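Local coordinates for putative uncharacterized protein (Mycobacterium avium, PDB 2Z6V), which probably acts as a sulfotransferase, moving a sulfuryl group from the donor PAPS to an acceptor that has not been established, at residues A[338-343]-A[373-378]. Residues are numbered along the deposited sequence; the frame is centred on the assembly and turned at random.
Sequences EMMRDP and HPQDRF
The last turn of a short helix, from which Met340 and Arg341 reach out, is crossed by an irregular, extended strip of chain, residues 375-378; the closest CA atoms, of Met340 and Phe378, are 6.2 Å apart. Met340 fills the middle of the contact. Its CB points toward the strip and lies 4.3 Å from CB of Phe378. Bends at chi2 and chi3 curl the thioether along the strip, resting SD of Met340 3.3 Å from the backbone O of Asp376 and bringing CE beside the Gln375 side chain. An unbranched, flexible side chain can fit between the backbone of Asp376, the Gln375 side chain and the CB of Phe378. Gln375 points its amide at the end of the helix, beside the carbonyls of Met339 and Met340, where the rigid ring of Pro343, first residue of the next helix, gives the amide group an apolar neighbour. At the other end Arg341 starts out away from the strip, but its long chain, extended from CG to NE, brings the guanidinium over one face of Phe378 in a cation-pi contact. CZ of Arg341 is 4.6 Å from the centroid of the Phe378 ring, and the guanidinium and ring planes are 60° apart. The ring leaves the backbone trans to N (chi1 -178°), which places it beside the arginine, and chi2 of -79° sets the turn of its face. A salt bridge from Arg341 NH2 to Glu409 ties in the C-terminal tail. The contact thus lays the loop following helix 360-371 across the junction of helices 336-341 and 343-353, just beyond edge strand 331-335 of the parallel sheet.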
ATOM      1  N   GLU A 338       8.531 -11.905  16.139  1.00 44.06           N
ATOM      2  CA  GLU A 338       9.025 -13.177  15.615  1.00 45.79           C
ATOM      3  C   GLU A 338       9.825 -12.934  14.347  1.00 47.02           C
ATOM      4  O   GLU A 338      10.783 -13.644  14.048  1.00 47.66           O
ATOM      5  CB  GLU A 338       7.863 -14.133  15.320  1.00 45.54           C
ATOM      6  CG  GLU A 338       7.450 -15.005  16.504  1.00 45.89           C
ATOM      7  CD  GLU A 338       6.282 -15.935  16.183  1.00 47.67           C
ATOM      8  OE1 GLU A 338       6.275 -16.540  15.086  1.00 45.86           O
ATOM      9  OE2 GLU A 338       5.374 -16.069  17.038  1.00 49.14           O
ATOM     10  N   MET A 339       9.428 -11.909  13.609  1.00 49.39           N
ATOM     11  CA  MET A 339      10.093 -11.555  12.368  1.00 52.14           C
ATOM     12  C   MET A 339      11.498 -11.002  12.642  1.00 53.34           C
ATOM     13  O   MET A 339      12.383 -11.092  11.792  1.00 53.47           O
ATOM     14  CB  MET A 339       9.247 -10.516  11.627  1.00 53.55           C
ATOM     15  CG  MET A 339       9.208 -10.695  10.127  1.00 56.06           C
ATOM     16  SD  MET A 339       8.595 -12.327   9.649  1.00 60.37           S
ATOM     17  CE  MET A 339       9.558 -12.633   8.141  1.00 56.32           C
ATOM     18  N   MET A 340      11.694 -10.435  13.831  1.00 54.50           N
ATOM     19  CA  MET A 340      12.987  -9.872  14.221  1.00 55.10           C
ATOM     20  C   MET A 340      13.941 -10.934  14.766  1.00 55.61           C
ATOM     21  O   MET A 340      15.108 -10.985  14.378  1.00 54.72           O
ATOM     22  CB  MET A 340      12.800  -8.791  15.289  1.00 55.80           C
ATOM     23  CG  MET A 340      12.007  -7.573  14.840  1.00 58.06           C
ATOM     24  SD  MET A 340      12.768  -6.697  13.456  1.00 59.49           S
ATOM     25  CE  MET A 340      11.773  -7.329  12.058  1.00 59.92           C
ATOM     26  N   ARG A 341      13.439 -11.775  15.665  1.00 56.29           N
ATOM     27  CA  ARG A 341      14.247 -12.828  16.277  1.00 57.14           C
ATOM     28  C   ARG A 341      14.592 -13.984  15.348  1.00 56.04           C
ATOM     29  O   ARG A 341      15.659 -14.583  15.472  1.00 56.86           O
ATOM     30  CB  ARG A 341      13.547 -13.375  17.525  1.00 59.59           C
ATOM     31  CG  ARG A 341      13.480 -12.381  18.676  1.00 64.53           C
ATOM     32  CD  ARG A 341      12.822 -12.989  19.912  1.00 68.87           C
ATOM     33  NE  ARG A 341      12.970 -12.130  21.086  1.00 72.16           N
ATOM     34  CZ  ARG A 341      12.431 -10.920  21.209  1.00 74.08           C
ATOM     35  NH1 ARG A 341      11.697 -10.411  20.226  1.00 75.07           N
ATOM     36  NH2 ARG A 341      12.635 -10.214  22.313  1.00 74.77           N
ATOM     37  N   ASP A 342      13.704 -14.309  14.418  1.00 54.26           N
ATOM     38  CA  ASP A 342      13.990 -15.407  13.509  1.00 52.87           C
ATOM     39  C   ASP A 342      13.028 -15.465  12.326  1.00 51.02           C
ATOM     40  O   ASP A 342      12.056 -16.221  12.328  1.00 50.77           O
ATOM     41  CB  ASP A 342      13.964 -16.728  14.284  1.00 54.33           C
ATOM     42  CG  ASP A 342      14.497 -17.890  13.474  1.00 55.62           C
ATOM     43  OD1 ASP A 342      15.114 -17.645  12.409  1.00 56.81           O
ATOM     44  OD2 ASP A 342      14.308 -19.047  13.913  1.00 55.50           O
ATOM     45  N   PRO A 343      13.300 -14.660  11.290  1.00 49.19           N
ATOM     46  CA  PRO A 343      12.467 -14.608  10.089  1.00 47.83           C
ATOM     47  C   PRO A 343      12.415 -15.919   9.299  1.00 46.46           C
ATOM     48  O   PRO A 343      11.355 -16.296   8.792  1.00 46.10           O
ATOM     49  CB  PRO A 343      13.092 -13.463   9.292  1.00 47.52           C
ATOM     50  CG  PRO A 343      14.532 -13.530   9.691  1.00 47.27           C
ATOM     51  CD  PRO A 343      14.432 -13.725  11.179  1.00 47.32           C
ATOM     52  N   HIS A 373      20.995  -7.682   4.548  1.00 57.79           N
ATOM     53  CA  HIS A 373      20.057  -6.674   5.011  1.00 58.14           C
ATOM     54  C   HIS A 373      19.755  -6.834   6.493  1.00 61.43           C
ATOM     55  O   HIS A 373      18.672  -7.281   6.878  1.00 60.68           O
ATOM     56  CB  HIS A 373      18.759  -6.730   4.199  1.00 53.55           C
ATOM     57  CG  HIS A 373      18.949  -6.469   2.737  1.00 49.56           C
ATOM     58  ND1 HIS A 373      19.294  -7.458   1.840  1.00 48.12           N
ATOM     59  CD2 HIS A 373      18.860  -5.325   2.017  1.00 47.35           C
ATOM     60  CE1 HIS A 373      19.408  -6.936   0.632  1.00 47.07           C
ATOM     61  NE2 HIS A 373      19.150  -5.643   0.712  1.00 47.42           N
ATOM     62  N   PRO A 374      20.718  -6.469   7.351  1.00 65.03           N
ATOM     63  CA  PRO A 374      20.498  -6.593   8.793  1.00 68.15           C
ATOM     64  C   PRO A 374      19.237  -5.838   9.189  1.00 71.43           C
ATOM     65  O   PRO A 374      18.894  -4.818   8.586  1.00 70.81           O
ATOM     66  CB  PRO A 374      21.768  -5.990   9.390  1.00 67.27           C
ATOM     67  CG  PRO A 374      22.188  -4.987   8.355  1.00 67.01           C
ATOM     68  CD  PRO A 374      21.971  -5.748   7.071  1.00 66.11           C
ATOM     69  N   GLN A 375      18.541  -6.348  10.198  1.00 75.28           N
ATOM     70  CA  GLN A 375      17.308  -5.726  10.653  1.00 79.05           C
ATOM     71  C   GLN A 375      17.465  -5.144  12.048  1.00 80.86           C
ATOM     72  O   GLN A 375      18.245  -5.651  12.856  1.00 81.06           O
ATOM     73  CB  GLN A 375      16.179  -6.755  10.636  1.00 79.76           C
ATOM     74  CG  GLN A 375      16.480  -7.992  11.457  1.00 81.96           C
ATOM     75  CD  GLN A 375      15.474  -9.104  11.233  1.00 83.51           C
ATOM     76  OE1 GLN A 375      14.271  -8.915  11.423  1.00 84.89           O
ATOM     77  NE2 GLN A 375      15.964 -10.273  10.830  1.00 83.15           N
ATOM     78  N   ASP A 376      16.718  -4.077  12.320  1.00 83.43           N
ATOM     79  CA  ASP A 376      16.756  -3.412  13.620  1.00 85.70           C
ATOM     80  C   ASP A 376      16.332  -4.361  14.740  1.00 86.10           C
ATOM     81  O   ASP A 376      15.211  -4.872  14.752  1.00 86.62           O
ATOM     82  CB  ASP A 376      15.843  -2.176  13.617  1.00 86.81           C
ATOM     83  CG  ASP A 376      16.354  -1.066  12.705  1.00 88.10           C
ATOM     84  OD1 ASP A 376      15.702  -0.000  12.638  1.00 88.26           O
ATOM     85  OD2 ASP A 376      17.405  -1.255  12.056  1.00 88.90           O
ATOM     86  N   ARG A 377      17.243  -4.590  15.677  1.00 86.28           N
ATOM     87  CA  ARG A 377      16.994  -5.468  16.812  1.00 86.30           C
ATOM     88  C   ARG A 377      15.669  -5.087  17.475  1.00 85.19           C
ATOM     89  O   ARG A 377      15.227  -3.942  17.378  1.00 84.79           O
ATOM     90  CB  ARG A 377      18.142  -5.325  17.818  1.00 87.98           C
ATOM     91  CG  ARG A 377      18.291  -6.474  18.801  1.00 90.31           C
ATOM     92  CD  ARG A 377      19.433  -6.203  19.777  1.00 92.31           C
ATOM     93  NE  ARG A 377      19.900  -7.418  20.443  1.00 94.21           N
ATOM     94  CZ  ARG A 377      20.551  -8.407  19.831  1.00 94.93           C
ATOM     95  NH1 ARG A 377      20.818  -8.330  18.534  1.00 94.42           N
ATOM     96  NH2 ARG A 377      20.936  -9.475  20.518  1.00 95.46           N
ATOM     97  N   PHE A 378      15.029  -6.049  18.132  1.00 83.80           N
ATOM     98  CA  PHE A 378      13.770  -5.784  18.822  1.00 82.63           C
ATOM     99  C   PHE A 378      14.130  -4.975  20.065  1.00 82.10           C
ATOM    100  O   PHE A 378      14.975  -5.394  20.853  1.00 81.83           O
ATOM    101  CB  PHE A 378      13.092  -7.109  19.208  1.00 82.29           C
ATOM    102  CG  PHE A 378      11.758  -6.943  19.897  1.00 80.73           C
ATOM    103  CD1 PHE A 378      11.689  -6.605  21.245  1.00 79.84           C
ATOM    104  CD2 PHE A 378      10.571  -7.115  19.189  1.00 79.64           C
ATOM    105  CE1 PHE A 378      10.458  -6.444  21.879  1.00 79.15           C
ATOM    106  CE2 PHE A 378       9.335  -6.955  19.812  1.00 78.77           C
ATOM    107  CZ  PHE A 378       9.280  -6.619  21.160  1.00 78.89           C
TER